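PDB 3B1N: ribokinase, putative from Burkholderia thailandensis, which probably transfers a phosphate from ATP to nucleosides, and is captured here with ADP and the nucleoside analogue mizoribine bound. Local coordinates for residues 12-17 / 245-250; 50-55 / 287-292; 124-129 / 145-150. All coordinates share one frame; numbering follows the deposited sequence.

Contact 1 of 3, residues 12-17 / 245-250; sequences DNIMTF and VIDPTG. With MZR (5-hydroxy-1-(beta-D-ribofuranosyl)-1H-imidazole-4-carboxamide), chain F.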
loop_
_atom_site.group_PDB
_atom_site.type_symbol
_atom_site.label_atom_id
_atom_site.label_comp_id
_atom_site.label_asym_id
_atom_site.label_seq_id
_atom_site.Cartn_x
_atom_site.Cartn_y
_atom_site.Cartn_z
ATOM N N ASP B 12 11.735 2.823 -5.649
ATOM C CA ASP B 12 10.796 2.178 -4.745
ATOM C C ASP B 12 10.641 2.940 -3.440
ATOM O O ASP B 12 11.647 3.323 -2.842
ATOM C CB ASP B 12 11.256 0.751 -4.401
ATOM C CG ASP B 12 11.174 -0.198 -5.560
ATOM O OD1 ASP B 12 10.523 0.081 -6.574
ATOM O OD2 ASP B 12 11.707 -1.300 -5.392
ATOM N N ASN B 13 9.398 3.129 -3.000
ATOM C CA ASN B 13 9.128 3.627 -1.630
ATOM C C ASN B 13 8.451 2.491 -0.926
ATOM O O ASN B 13 7.336 2.133 -1.284
ATOM C CB ASN B 13 8.275 4.897 -1.681
ATOM C CG ASN B 13 9.130 6.122 -2.108
ATOM O OD1 ASN B 13 9.027 6.600 -3.211
ATOM N ND2 ASN B 13 10.025 6.563 -1.221
ATOM N N ILE B 14 9.203 1.886 -0.002
ATOM C CA ILE B 14 8.766 0.650 0.639
ATOM C C ILE B 14 8.307 0.939 2.071
ATOM O O ILE B 14 9.064 1.498 2.908
ATOM C CB ILE B 14 9.889 -0.360 0.644
ATOM C CG1 ILE B 14 10.248 -0.717 -0.821
ATOM C CG2 ILE B 14 9.440 -1.646 1.406
ATOM C CD1 ILE B 14 11.615 -1.349 -0.959
ATOM N N MET B 15 7.082 0.507 2.321
ATOM C CA MET B 15 6.464 0.709 3.620
ATOM C C MET B 15 6.227 -0.664 4.201
ATOM O O MET B 15 5.371 -1.419 3.711
ATOM C CB MET B 15 5.166 1.458 3.387
ATOM C CG MET B 15 5.432 2.949 2.982
ATOM S SD MET B 15 4.095 3.639 2.010
ATOM C CE MET B 15 4.488 2.968 0.362
ATOM N N THR B 16 7.024 -0.973 5.223
ATOM C CA THR B 16 7.093 -2.296 5.829
ATOM C C THR B 16 6.146 -2.399 7.017
ATOM O O THR B 16 6.395 -1.763 8.052
ATOM C CB THR B 16 8.508 -2.596 6.417
ATOM O OG1 THR B 16 9.509 -2.427 5.413
ATOM C CG2 THR B 16 8.576 -4.040 6.888
ATOM N N PHE B 17 5.084 -3.172 6.863
ATOM C CA PHE B 17 4.201 -3.443 8.044
ATOM C C PHE B 17 4.884 -4.545 8.793
ATOM O O PHE B 17 5.100 -5.644 8.237
ATOM C CB PHE B 17 2.804 -3.861 7.625
ATOM C CG PHE B 17 1.934 -4.332 8.777
ATOM C CD1 PHE B 17 1.588 -3.412 9.766
ATOM C CD2 PHE B 17 1.426 -5.638 8.830
ATOM C CE1 PHE B 17 0.808 -3.799 10.825
ATOM C CE2 PHE B 17 0.638 -6.035 9.929
ATOM C CZ PHE B 17 0.364 -5.100 10.923
ATOM N N VAL B 245 15.020 -11.157 9.038
ATOM C CA VAL B 245 14.033 -10.736 8.043
ATOM C C VAL B 245 13.723 -9.267 8.210
ATOM O O VAL B 245 13.041 -8.827 9.178
ATOM C CB VAL B 245 12.715 -11.558 8.134
ATOM C CG1 VAL B 245 11.651 -11.027 7.147
ATOM C CG2 VAL B 245 13.018 -13.091 7.894
ATOM N N ILE B 246 14.217 -8.494 7.271
ATOM C CA ILE B 246 14.025 -7.041 7.282
ATOM C C ILE B 246 13.004 -6.625 6.230
ATOM O O ILE B 246 12.034 -5.880 6.531
ATOM C CB ILE B 246 15.374 -6.339 7.069
ATOM C CG1 ILE B 246 16.350 -6.694 8.205
ATOM C CG2 ILE B 246 15.200 -4.859 6.956
ATOM C CD1 ILE B 246 15.866 -6.210 9.600
ATOM N N ASP B 247 13.174 -7.094 4.986
ATOM C CA ASP B 247 12.340 -6.595 3.894
ATOM C C ASP B 247 12.296 -7.631 2.780
ATOM O O ASP B 247 13.341 -7.902 2.167
ATOM C CB ASP B 247 12.965 -5.314 3.309
ATOM C CG ASP B 247 12.130 -4.707 2.183
ATOM O OD1 ASP B 247 10.994 -5.173 1.900
ATOM O OD2 ASP B 247 12.634 -3.749 1.586
ATOM N N PRO B 248 11.145 -8.231 2.534
ATOM C CA PRO B 248 11.101 -9.231 1.439
ATOM C C PRO B 248 11.042 -8.652 0.032
ATOM O O PRO B 248 11.096 -9.448 -0.935
ATOM C CB PRO B 248 9.818 -10.012 1.681
ATOM C CG PRO B 248 9.087 -9.313 2.742
ATOM C CD PRO B 248 9.912 -8.213 3.367
ATOM N N THR B 249 10.892 -7.342 -0.121
ATOM C CA THR B 249 10.748 -6.761 -1.444
ATOM C C THR B 249 11.994 -7.053 -2.288
ATOM O O THR B 249 13.093 -6.685 -1.913
ATOM C CB THR B 249 10.645 -5.222 -1.383
ATOM O OG1 THR B 249 9.574 -4.910 -0.517
ATOM C CG2 THR B 249 10.314 -4.646 -2.763
ATOM N N GLY B 250 11.760 -7.761 -3.406
ATOM C CA GLY B 250 12.838 -8.046 -4.343
ATOM C C GLY B 250 13.397 -9.433 -4.111
ATOM O O GLY B 250 14.364 -9.780 -4.762
HETATM N N1 MZR F . 5.372 -3.444 -13.315
HETATM O O3 MZR F . 7.826 -3.537 -11.990
HETATM C C4 MZR F . 6.949 -3.490 -10.885
HETATM C C5 MZR F . 5.506 -3.436 -10.953
HETATM C C6 MZR F . 4.702 -3.392 -12.176
HETATM O O6 MZR F . 3.467 -3.301 -12.013
HETATM N N7 MZR F . 5.136 -3.408 -9.643
HETATM C C8 MZR F . 6.251 -3.452 -8.877
HETATM N N9 MZR F . 7.385 -3.501 -9.633
HETATM C "C1'" MZR F . 8.771 -3.609 -9.149
HETATM C "C2'" MZR F . 9.201 -2.669 -8.036
HETATM O "O2'" MZR F . 9.788 -1.538 -8.671
HETATM C "C3'" MZR F . 10.152 -3.561 -7.199
HETATM O "O3'" MZR F . 11.511 -3.126 -7.098
HETATM C "C4'" MZR F . 10.076 -4.918 -7.848
HETATM O "O4'" MZR F . 8.837 -4.891 -8.533
HETATM C "C5'" MZR F . 10.089 -6.023 -6.818
HETATM O "O5'" MZR F . 10.045 -7.271 -7.558
#
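Ile-14, on strand 10-16, lays its two methyl-bearing branches over a polar turn formed by Asp-247 and Thr-249, a good example of an aliphatic side chain covering a hydrogen-bonded loop. CD1 of Ile-14 comes 3.6 Å from OD2 of Asp-247, while its CG2 lies 3.8 Å from OG1 of Thr-249. The turn beneath is held from within. With CG anti to the backbone N (chi1 -178°), the Asp-247 carboxylate is carried forward to where its OD1 takes two donors, OG1 of Thr-249 at 2.8 Å and N of Thr-249 at 3.0 Å. The hydroxyl arrives near the carboxylate plane on the syn side, the amide from well above it, and the latter bond closes an Asx turn. OD2 accepts from Gly-288 N, so both carboxylate oxygens are engaged. The far end of the contact is looser: Thr-16 offers just its CG2, 3.9 Å from O of Ile-246, whose own side chain sets out away from the strand. At the other end Asp-12 grips the ribose, accepting from O2' of the mizoribine at OD1 (2.7 Å) and from O3' at OD2 (2.5 Å). The strand belongs to the small lid sheet; in the loop, with Gly-250 at the N-cap position of helix 251-264, the DPTGCGD sequence beginning at Asp-247 resembles the DTxGAGD signature of pfkB-family kinases.

Contact 2 of 3, residues 50-55 / 287-292; sequences AGNIAY and QGPQTY. With MZR (5-hydroxy-1-(beta-D-ribofuranosyl)-1H-imidazole-4-carboxamide), chain F.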
loop_
_atom_site.group_PDB
_atom_site.type_symbol
_atom_site.label_atom_id
_atom_site.label_comp_id
_atom_site.label_asym_id
_atom_site.label_seq_id
_atom_site.Cartn_x
_atom_site.Cartn_y
_atom_site.Cartn_z
ATOM N N ALA B 50 14.071 -5.167 -13.540
ATOM C CA ALA B 50 15.338 -5.303 -14.282
ATOM C C ALA B 50 16.496 -4.826 -13.451
ATOM O O ALA B 50 17.575 -5.430 -13.512
ATOM C CB ALA B 50 15.307 -4.556 -15.615
ATOM N N GLY B 51 16.328 -3.748 -12.702
ATOM C CA GLY B 51 17.435 -3.249 -11.876
ATOM C C GLY B 51 17.771 -4.337 -10.839
ATOM O O GLY B 51 18.964 -4.623 -10.590
ATOM N N ASN B 52 16.739 -4.881 -10.201
ATOM C CA ASN B 52 16.979 -5.864 -9.122
ATOM C C ASN B 52 17.643 -7.134 -9.623
ATOM O O ASN B 52 18.583 -7.636 -9.007
ATOM C CB ASN B 52 15.632 -6.228 -8.485
ATOM C CG ASN B 52 14.934 -5.022 -7.827
ATOM O OD1 ASN B 52 15.528 -3.985 -7.523
ATOM N ND2 ASN B 52 13.648 -5.230 -7.537
ATOM N N ILE B 53 17.152 -7.644 -10.745
ATOM C CA ILE B 53 17.670 -8.913 -11.253
ATOM C C ILE B 53 19.087 -8.692 -11.732
ATOM O O ILE B 53 19.948 -9.539 -11.466
ATOM C CB ILE B 53 16.754 -9.463 -12.383
ATOM C CG1 ILE B 53 15.396 -9.895 -11.819
ATOM C CG2 ILE B 53 17.469 -10.649 -13.125
ATOM C CD1 ILE B 53 14.343 -10.067 -12.907
ATOM N N ALA B 54 19.320 -7.582 -12.444
ATOM C CA ALA B 54 20.692 -7.298 -12.889
ATOM C C ALA B 54 21.617 -7.109 -11.712
ATOM O O ALA B 54 22.786 -7.503 -11.776
ATOM C CB ALA B 54 20.724 -6.080 -13.790
ATOM N N TYR B 55 21.153 -6.469 -10.630
ATOM C CA TYR B 55 22.025 -6.237 -9.465
ATOM C C TYR B 55 22.490 -7.606 -8.913
ATOM O O TYR B 55 23.676 -7.758 -8.583
ATOM C CB TYR B 55 21.252 -5.425 -8.409
ATOM C CG TYR B 55 22.050 -5.170 -7.152
ATOM C CD1 TYR B 55 23.017 -4.171 -7.119
ATOM C CD2 TYR B 55 21.837 -5.946 -6.034
ATOM C CE1 TYR B 55 23.796 -3.966 -5.980
ATOM C CE2 TYR B 55 22.598 -5.719 -4.867
ATOM C CZ TYR B 55 23.553 -4.755 -4.867
ATOM O OH TYR B 55 24.340 -4.505 -3.743
ATOM N N GLN B 287 17.185 -3.815 3.983
ATOM C CA GLN B 287 16.042 -3.008 3.574
ATOM C C GLN B 287 16.271 -2.565 2.155
ATOM O O GLN B 287 17.303 -1.931 1.904
ATOM C CB GLN B 287 16.027 -1.748 4.470
ATOM C CG GLN B 287 14.956 -0.751 4.122
ATOM C CD GLN B 287 13.602 -1.362 4.178
ATOM O OE1 GLN B 287 13.309 -2.157 5.086
ATOM N NE2 GLN B 287 12.750 -1.031 3.198
ATOM N N GLY B 288 15.319 -2.814 1.257
ATOM C CA GLY B 288 15.468 -2.359 -0.119
ATOM C C GLY B 288 15.748 -3.611 -0.941
ATOM O O GLY B 288 16.326 -4.582 -0.430
ATOM N N PRO B 289 15.417 -3.593 -2.231
ATOM C CA PRO B 289 15.726 -4.766 -3.072
ATOM C C PRO B 289 17.210 -4.910 -3.404
ATOM O O PRO B 289 17.590 -6.023 -3.783
ATOM C CB PRO B 289 14.883 -4.539 -4.343
ATOM C CG PRO B 289 14.492 -3.106 -4.300
ATOM C CD PRO B 289 14.519 -2.620 -2.901
ATOM N N GLN B 290 18.031 -3.850 -3.277
ATOM C CA GLN B 290 19.425 -3.936 -3.734
ATOM C C GLN B 290 20.450 -3.487 -2.691
ATOM O O GLN B 290 21.601 -3.220 -3.036
ATOM C CB GLN B 290 19.624 -3.120 -5.019
ATOM C CG GLN B 290 18.746 -3.520 -6.218
ATOM C CD GLN B 290 18.910 -2.520 -7.371
ATOM O OE1 GLN B 290 20.012 -1.924 -7.540
ATOM N NE2 GLN B 290 17.901 -2.408 -8.219
ATOM N N THR B 291 20.108 -3.451 -1.412
ATOM C CA THR B 291 21.120 -2.948 -0.483
ATOM C C THR B 291 22.041 -4.035 0.063
ATOM O O THR B 291 23.183 -3.716 0.450
ATOM C CB THR B 291 20.540 -2.077 0.616
ATOM O OG1 THR B 291 19.802 -2.890 1.531
ATOM C CG2 THR B 291 19.631 -1.047 0.001
ATOM N N TYR B 292 21.590 -5.292 0.056
ATOM C CA TYR B 292 22.504 -6.404 0.319
ATOM C C TYR B 292 23.698 -6.345 -0.623
ATOM O O TYR B 292 23.550 -6.078 -1.814
ATOM C CB TYR B 292 21.787 -7.760 0.270
ATOM C CG TYR B 292 21.439 -8.310 -1.120
ATOM C CD1 TYR B 292 20.625 -7.589 -2.010
ATOM C CD2 TYR B 292 21.952 -9.544 -1.531
ATOM C CE1 TYR B 292 20.330 -8.136 -3.263
ATOM C CE2 TYR B 292 21.662 -10.092 -2.764
ATOM C CZ TYR B 292 20.847 -9.340 -3.642
ATOM O OH TYR B 292 20.591 -9.878 -4.880
HETATM N N1 MZR F . 5.372 -3.444 -13.315
HETATM O O3 MZR F . 7.826 -3.537 -11.990
HETATM C C4 MZR F . 6.949 -3.490 -10.885
HETATM C C5 MZR F . 5.506 -3.436 -10.953
HETATM C C6 MZR F . 4.702 -3.392 -12.176
HETATM O O6 MZR F . 3.467 -3.301 -12.013
HETATM N N7 MZR F . 5.136 -3.408 -9.643
HETATM C C8 MZR F . 6.251 -3.452 -8.877
HETATM N N9 MZR F . 7.385 -3.501 -9.633
HETATM C "C1'" MZR F . 8.771 -3.609 -9.149
HETATM C "C2'" MZR F . 9.201 -2.669 -8.036
HETATM O "O2'" MZR F . 9.788 -1.538 -8.671
HETATM C "C3'" MZR F . 10.152 -3.561 -7.199
HETATM O "O3'" MZR F . 11.511 -3.126 -7.098
HETATM C "C4'" MZR F . 10.076 -4.918 -7.848
HETATM O "O4'" MZR F . 8.837 -4.891 -8.533
HETATM C "C5'" MZR F . 10.089 -6.023 -6.818
HETATM O "O5'" MZR F . 10.045 -7.271 -7.558
HETATM O O HOH W 1 20.770 -2.033 -10.401
HETATM O O HOH W 2 18.830 -8.397 -6.336
#
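NE2 of Gln-290 is gripped by two groups: it donates to OD1 of Asn-52 at 2.9 Å and is also bonded to Tyr-78 OH. The bond to Asn-52 is nearly straight at 172°, in the carbonyl plane and on a lone pair, although the two amide planes stand 82° apart. Asn-52 ends the GGCAGN sequence, probably part of the first pfkB-family signature, which runs into the start of helix 49-59; the partner loop joins helices 269-284 and 296-307, and their contact is buried. OE1 of Gln-290 is bonded to Arg-81 NH2, so the amide's rotation is fixed from several sides, and a water bridges OE1 to O of Gly-51. Gln-290 contacts Tyr-55 as well, its CB lying over one face of the ring, 3.8 Å from the centroid and almost on the normal, a CH-pi contact; beyond CB the chain runs extended past the ring to the Asn-52 side chain. CG of Tyr-55 is anti to the backbone N, which carries the ring out to the loop, where OH donates to O of Tyr-292 at 2.6 Å. The CD2-CE2 edge of Tyr-55 is turned to the face of Tyr-292 in an offset edge-to-face pair, centroids 5.6 Å apart and planes at 68°; a second water ties Tyr-292 OH to O of Asn-52. Pro-289 CB packs 3.3 Å from OD1 of Asn-52. This second shell steadies the Asn-52 amide, whose ND2 binds Asp-253 OD2 and donates to O3' of the mizoribine at 3.0 Å.

Contact 3 of 3, residues 124-129 / 145-150; sequences QSHVNH and GFQGMV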
loop_
_atom_site.group_PDB
_atom_site.type_symbol
_atom_site.label_atom_id
_atom_site.label_comp_id
_atom_site.label_asym_id
_atom_site.label_seq_id
_atom_site.Cartn_x
_atom_site.Cartn_y
_atom_site.Cartn_z
ATOM N N GLN B 124 6.781 3.650 -21.960
ATOM C CA GLN B 124 7.398 3.634 -23.318
ATOM C C GLN B 124 8.447 2.535 -23.464
ATOM O O GLN B 124 9.274 2.616 -24.367
ATOM C CB GLN B 124 8.063 4.980 -23.670
ATOM C CG GLN B 124 7.239 6.224 -23.289
ATOM C CD GLN B 124 5.862 6.202 -23.870
ATOM O OE1 GLN B 124 5.636 5.653 -24.938
ATOM N NE2 GLN B 124 4.898 6.804 -23.148
ATOM N N SER B 125 8.426 1.524 -22.578
ATOM C CA SER B 125 9.493 0.486 -22.620
ATOM C C SER B 125 9.633 -0.258 -23.943
ATOM O O SER B 125 10.714 -0.726 -24.259
ATOM C CB SER B 125 9.313 -0.504 -21.458
ATOM O OG SER B 125 8.181 -1.356 -21.636
ATOM N N HIS B 126 8.556 -0.292 -24.745
ATOM C CA HIS B 126 8.619 -0.943 -26.032
ATOM C C HIS B 126 9.460 -0.194 -27.065
ATOM O O HIS B 126 9.712 -0.762 -28.148
ATOM C CB HIS B 126 7.190 -1.093 -26.567
ATOM C CG HIS B 126 6.433 0.197 -26.568
ATOM N ND1 HIS B 126 5.779 0.691 -25.456
ATOM C CD2 HIS B 126 6.264 1.117 -27.547
ATOM C CE1 HIS B 126 5.237 1.856 -25.752
ATOM N NE2 HIS B 126 5.520 2.143 -27.007
ATOM N N VAL B 127 10.000 0.986 -26.750
ATOM C CA VAL B 127 10.953 1.653 -27.665
ATOM C C VAL B 127 12.274 0.891 -27.785
ATOM O O VAL B 127 12.982 1.019 -28.798
ATOM C CB VAL B 127 11.246 3.145 -27.375
ATOM C CG1 VAL B 127 9.893 3.933 -27.459
ATOM C CG2 VAL B 127 11.914 3.335 -26.054
ATOM N N ASN B 128 12.588 0.065 -26.772
ATOM C CA ASN B 128 13.761 -0.834 -26.888
ATOM C C ASN B 128 13.314 -2.170 -27.460
ATOM O O ASN B 128 12.289 -2.750 -27.066
ATOM C CB ASN B 128 14.362 -1.133 -25.500
ATOM C CG ASN B 128 15.157 0.025 -24.887
ATOM O OD1 ASN B 128 15.075 0.262 -23.651
ATOM N ND2 ASN B 128 15.977 0.702 -25.682
ATOM N N HIS B 129 14.117 -2.710 -28.358
ATOM C CA HIS B 129 13.765 -3.971 -28.994
ATOM C C HIS B 129 14.765 -5.048 -28.644
ATOM O O HIS B 129 15.937 -4.937 -28.974
ATOM C CB HIS B 129 13.645 -3.769 -30.516
ATOM C CG HIS B 129 12.417 -2.998 -30.896
ATOM N ND1 HIS B 129 11.279 -3.606 -31.377
ATOM C CD2 HIS B 129 12.104 -1.694 -30.725
ATOM C CE1 HIS B 129 10.348 -2.690 -31.579
ATOM N NE2 HIS B 129 10.825 -1.524 -31.188
ATOM N N GLY B 145 6.196 -2.291 -18.898
ATOM C CA GLY B 145 5.080 -1.874 -19.752
ATOM C C GLY B 145 4.564 -3.036 -20.569
ATOM O O GLY B 145 5.334 -3.885 -21.048
ATOM N N PHE B 146 3.240 -3.142 -20.673
ATOM C CA PHE B 146 2.646 -4.333 -21.252
ATOM C C PHE B 146 3.101 -4.565 -22.685
ATOM O O PHE B 146 3.523 -5.666 -23.059
ATOM C CB PHE B 146 1.102 -4.262 -21.198
ATOM C CG PHE B 146 0.430 -5.461 -21.854
ATOM C CD1 PHE B 146 0.583 -6.755 -21.333
ATOM C CD2 PHE B 146 -0.329 -5.295 -23.008
ATOM C CE1 PHE B 146 -0.036 -7.881 -21.927
ATOM C CE2 PHE B 146 -0.936 -6.424 -23.637
ATOM C CZ PHE B 146 -0.779 -7.714 -23.097
ATOM N N GLN B 147 3.068 -3.514 -23.501
ATOM C CA GLN B 147 3.488 -3.681 -24.882
ATOM C C GLN B 147 4.955 -4.156 -24.945
ATOM O O GLN B 147 5.310 -5.019 -25.768
ATOM C CB GLN B 147 3.246 -2.383 -25.686
ATOM C CG GLN B 147 3.656 -2.434 -27.136
ATOM C CD GLN B 147 3.375 -1.141 -27.896
ATOM O OE1 GLN B 147 2.779 -0.206 -27.363
ATOM N NE2 GLN B 147 3.824 -1.086 -29.145
ATOM N N GLY B 148 5.813 -3.594 -24.078
ATOM C CA GLY B 148 7.188 -4.036 -23.993
ATOM C C GLY B 148 7.297 -5.502 -23.635
ATOM O O GLY B 148 8.068 -6.202 -24.264
ATOM N N MET B 149 6.525 -5.969 -22.645
ATOM C CA MET B 149 6.639 -7.356 -22.207
ATOM C C MET B 149 6.326 -8.284 -23.372
ATOM O O MET B 149 7.037 -9.237 -23.631
ATOM C CB MET B 149 5.680 -7.645 -21.059
ATOM C CG MET B 149 6.008 -6.881 -19.808
ATOM S SD MET B 149 4.930 -7.358 -18.448
ATOM C CE MET B 149 5.326 -9.006 -18.074
ATOM N N VAL B 150 5.225 -8.007 -24.054
ATOM C CA VAL B 150 4.791 -8.871 -25.141
ATOM C C VAL B 150 5.772 -8.837 -26.320
ATOM O O VAL B 150 6.175 -9.883 -26.834
ATOM C CB VAL B 150 3.363 -8.436 -25.620
ATOM C CG1 VAL B 150 2.977 -9.225 -26.871
ATOM C CG2 VAL B 150 2.325 -8.675 -24.518
HETATM O O HOH W 3 5.692 -0.806 -22.936
#
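The short 3-10 turn at 125-127 comes up against the first turn of helix 146-158 so closely that the CA atoms of His-126 and Gly-148 are 4.0 Å apart. This helix follows strand 138-141 of the central Rossmann-like sheet, with Gly-145 as its N-cap, so the contact illustrates how a 3-10 turn can pack against the first turn of a helix. Glycine on the helix side makes the close approach possible: OG of Ser-125 lies 3.7 Å from CA of Gly-148 and 3.5 Å from N of Gly-145. Toward the surface the chemistry turns to stacking. Gln-147, with CG anti to the backbone N (chi1 179°) and the chain extended beyond it, lays its amide over one face of the His-126 ring, and the amide and imidazole planes are 6° apart. OE1 of Gln-147 stands over the ring centre, with CE1 of His-126 at 3.6 Å, while NE2 of the amide lies above CD2. On the opposite face of the imidazole, O of Gln-124 approaches toward the rim. NE2 of His-126 reaches a glycerol probably left from crystallisation, and the backbone O of His-126 is bonded to Gln-151 NE2 one turn along the helix. At the edge of the ring a water joins the two segments. It lies in the imidazole plane, 2.9 Å from ND1 of His-126 and 2.9 Å from OG of Ser-125, and accepts from N of Gly-148 at 3.0 Å.

Contacts 1 and 2 form one neighbourhood around the nucleoside, and contact 3 stands apart, its nearest atoms about 9 Å from contact 2. The first two meet directly: the loops 245-250 and 287-292 touch, and Pro-289 packs on Asp-12, so the loop 287-292 lies between lid strand and helix 49-59. Contact 2 is buried and rich in direct polar bonds and ring packing, whereas contact 1 is partly buried, with no hydrogen bond between its two segments, its polar bonds going to the turn itself, to loop 287-292 and to the ligand. Contact 3, at the periphery, relies on water and a flat stack instead.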